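Local coordinates for lactate utilization protein C (Deinococcus radiodurans, PDB 2G40) that belongs to the LutC/YkgG family, forms a homodimer and may function in L-lactate utilization, at residues I56-Q59 with F60-R63. Numbering follows the deposited sequence.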
ATOM      1  N   ILE A  56      20.892  -5.803  13.698  1.00 13.22           N
ATOM      2  CA  ILE A  56      19.823  -5.404  12.792  1.00 15.00           C
ATOM      3  C   ILE A  56      19.101  -6.635  12.215  1.00 14.90           C
ATOM      4  O   ILE A  56      17.878  -6.694  12.229  1.00 16.35           O
ATOM      5  CB  ILE A  56      20.353  -4.478  11.666  1.00 14.42           C
ATOM      6  CG1 ILE A  56      20.760  -3.127  12.249  1.00 16.69           C
ATOM      7  CG2 ILE A  56      19.296  -4.282  10.581  1.00 13.45           C
ATOM      8  CD1 ILE A  56      21.497  -2.249  11.245  1.00 17.03           C
ATOM      9  N   LEU A  57      19.867  -7.600  11.701  1.00 15.61           N
ATOM     10  CA  LEU A  57      19.318  -8.838  11.163  1.00 17.97           C
ATOM     11  C   LEU A  57      18.514  -9.591  12.212  1.00 16.36           C
ATOM     12  O   LEU A  57      17.382 -10.037  11.964  1.00 17.54           O
ATOM     13  CB  LEU A  57      20.452  -9.713  10.618  1.00 18.74           C
ATOM     14  CG  LEU A  57      21.014  -9.209   9.279  1.00 26.10           C
ATOM     15  CD1 LEU A  57      22.270  -9.951   8.893  1.00 33.41           C
ATOM     16  CD2 LEU A  57      19.973  -9.321   8.174  1.00 31.07           C
ATOM     17  N   HIS A  58      19.076  -9.691  13.411  1.00 16.98           N
ATOM     18  CA  HIS A  58      18.390 -10.368  14.503  1.00 17.94           C
ATOM     19  C   HIS A  58      17.132  -9.631  14.909  1.00 14.78           C
ATOM     20  O   HIS A  58      16.101 -10.234  15.130  1.00 13.95           O
ATOM     21  CB  HIS A  58      19.313 -10.521  15.698  1.00 18.96           C
ATOM     22  CG  HIS A  58      20.410 -11.511  15.477  1.00 19.51           C
ATOM     23  ND1 HIS A  58      21.503 -11.602  16.308  1.00 19.17           N
ATOM     24  CD2 HIS A  58      20.580 -12.461  14.526  1.00 24.34           C
ATOM     25  CE1 HIS A  58      22.305 -12.558  15.873  1.00 21.62           C
ATOM     26  NE2 HIS A  58      21.752 -13.114  14.813  1.00 17.91           N
ATOM     27  N   GLN A  59      17.204  -8.315  14.956  1.00 16.09           N
ATOM     28  CA  GLN A  59      16.013  -7.513  15.232  1.00 15.49           C
ATOM     29  C   GLN A  59      14.905  -7.668  14.189  1.00 15.15           C
ATOM     30  O   GLN A  59      13.729  -7.803  14.539  1.00 15.01           O
ATOM     31  CB  GLN A  59      16.422  -6.049  15.363  1.00 15.73           C
ATOM     32  CG  GLN A  59      15.270  -5.113  15.644  1.00 15.43           C
ATOM     33  CD  GLN A  59      15.760  -3.728  15.866  1.00 16.83           C
ATOM     34  OE1 GLN A  59      16.216  -3.055  14.940  1.00 19.04           O
ATOM     35  NE2 GLN A  59      15.677  -3.286  17.087  1.00 18.65           N
ATOM     36  N   PHE A  60      15.276  -7.642  12.912  1.00 15.38           N
ATOM     37  CA  PHE A  60      14.336  -7.779  11.816  1.00 15.09           C
ATOM     38  C   PHE A  60      13.648  -9.125  11.947  1.00 15.75           C
ATOM     39  O   PHE A  60      12.419  -9.202  11.914  1.00 16.43           O
ATOM     40  CB  PHE A  60      15.071  -7.675  10.478  1.00 14.50           C
ATOM     41  CG  PHE A  60      14.188  -7.787   9.262  1.00 13.57           C
ATOM     42  CD1 PHE A  60      13.122  -6.922   9.065  1.00 15.04           C
ATOM     43  CD2 PHE A  60      14.455  -8.753   8.286  1.00 14.95           C
ATOM     44  CE1 PHE A  60      12.327  -7.003   7.913  1.00 16.37           C
ATOM     45  CE2 PHE A  60      13.676  -8.863   7.158  1.00 18.12           C
ATOM     46  CZ  PHE A  60      12.593  -7.968   6.962  1.00 20.82           C
ATOM     47  N   GLU A  61      14.457 -10.173  12.131  1.00 15.44           N
ATOM     48  CA  GLU A  61      13.924 -11.518  12.339  1.00 15.91           C
ATOM     49  C   GLU A  61      12.890 -11.539  13.467  1.00 14.35           C
ATOM     50  O   GLU A  61      11.785 -12.057  13.291  1.00 15.26           O
ATOM     51  CB  GLU A  61      15.050 -12.509  12.654  1.00 14.66           C
ATOM     52  CG  GLU A  61      14.559 -13.935  12.977  1.00 15.38           C
ATOM     53  CD  GLU A  61      15.698 -14.946  13.131  1.00 19.33           C
ATOM     54  OE1 GLU A  61      16.843 -14.530  13.346  1.00 18.05           O
ATOM     55  OE2 GLU A  61      15.443 -16.160  13.040  1.00 22.80           O
ATOM     56  N   ASP A  62      13.252 -10.986  14.626  1.00 13.53           N
ATOM     57  CA  ASP A  62      12.365 -10.985  15.790  1.00 14.66           C
ATOM     58  C   ASP A  62      11.041 -10.306  15.458  1.00 14.44           C
ATOM     59  O   ASP A  62       9.995 -10.760  15.849  1.00 15.02           O
ATOM     60  CB  ASP A  62      12.978 -10.242  16.962  1.00 16.23           C
ATOM     61  CG  ASP A  62      14.199 -10.932  17.536  1.00 22.22           C
ATOM     62  OD1 ASP A  62      14.465 -12.085  17.162  1.00 22.21           O
ATOM     63  OD2 ASP A  62      14.888 -10.317  18.381  1.00 22.15           O
ATOM     64  N   ARG A  63      11.119  -9.185  14.757  1.00 14.56           N
ATOM     65  CA  ARG A  63       9.909  -8.411  14.474  1.00 17.23           C
ATOM     66  C   ARG A  63       9.035  -9.124  13.447  1.00 18.11           C
ATOM     67  O   ARG A  63       7.810  -9.073  13.543  1.00 18.76           O
ATOM     68  CB  ARG A  63      10.256  -6.989  14.005  1.00 17.00           C
ATOM     69  CG  ARG A  63      10.885  -6.082  15.055  1.00 18.74           C
ATOM     70  CD  ARG A  63       9.947  -5.766  16.228  1.00 21.59           C
ATOM     71  NE  ARG A  63      10.050  -6.786  17.266  1.00 32.67           N
ATOM     72  CZ  ARG A  63      11.077  -6.907  18.106  1.00 36.67           C
ATOM     73  NH1 ARG A  63      12.114  -6.068  18.041  1.00 44.52           N
ATOM     74  NH2 ARG A  63      11.080  -7.888  19.009  1.00 34.58           N
TER
HETATM   75  O   HOH W   1      18.469 -13.035  11.970  1.00 35.72           O
HETATM   76  O   HOH W   2      15.097  -5.269  19.517  1.00 36.86           O
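Two successive turns of the amphipathic helix 53-66 meet here, joined by i to i+4 backbone bonds of regular alpha-helical geometry: F60 N to I56 O, E61 N to L57 O, D62 N to H58 O and R63 N to Q59 O. The second is the straightest, 2.9 Å from E61 N to L57 O with an N-H...O angle of 171°. The carbonyl of L57 also takes a weak bond from a water that donates more firmly to E61 OE1, 2.6 Å away, and lies in the plane of the H58 ring, at its edge. Further round the helix, the side chains of Q59 and R63 converge. The glutamine chain runs extended to its amide, its CG anti to the backbone N (chi1 180°), whereas the arginine bends at chi2 and chi3, which folds its guanidinium back toward Q59; R63 NH1 comes to 4.1 Å from Q59 CG, with the amide and guanidinium planes 60° apart. A second water accepts from Q59 NE2 at 3.2 Å and, weakly, from R63 NH1. The other ends of this pair are held within the chain: Q59 OE1 is hydrogen-bonded to S137 OG, and R63 NH2 forms a salt bridge with D66 OD2. I56 and F60, on the buried side, and L57 beside them pack on I171 of strand 171-172; F60 also reaches V220 and V222 of strand 217-223, and L57 and E61 touch strand 70-74, outermost in the parallel sheet within this chain.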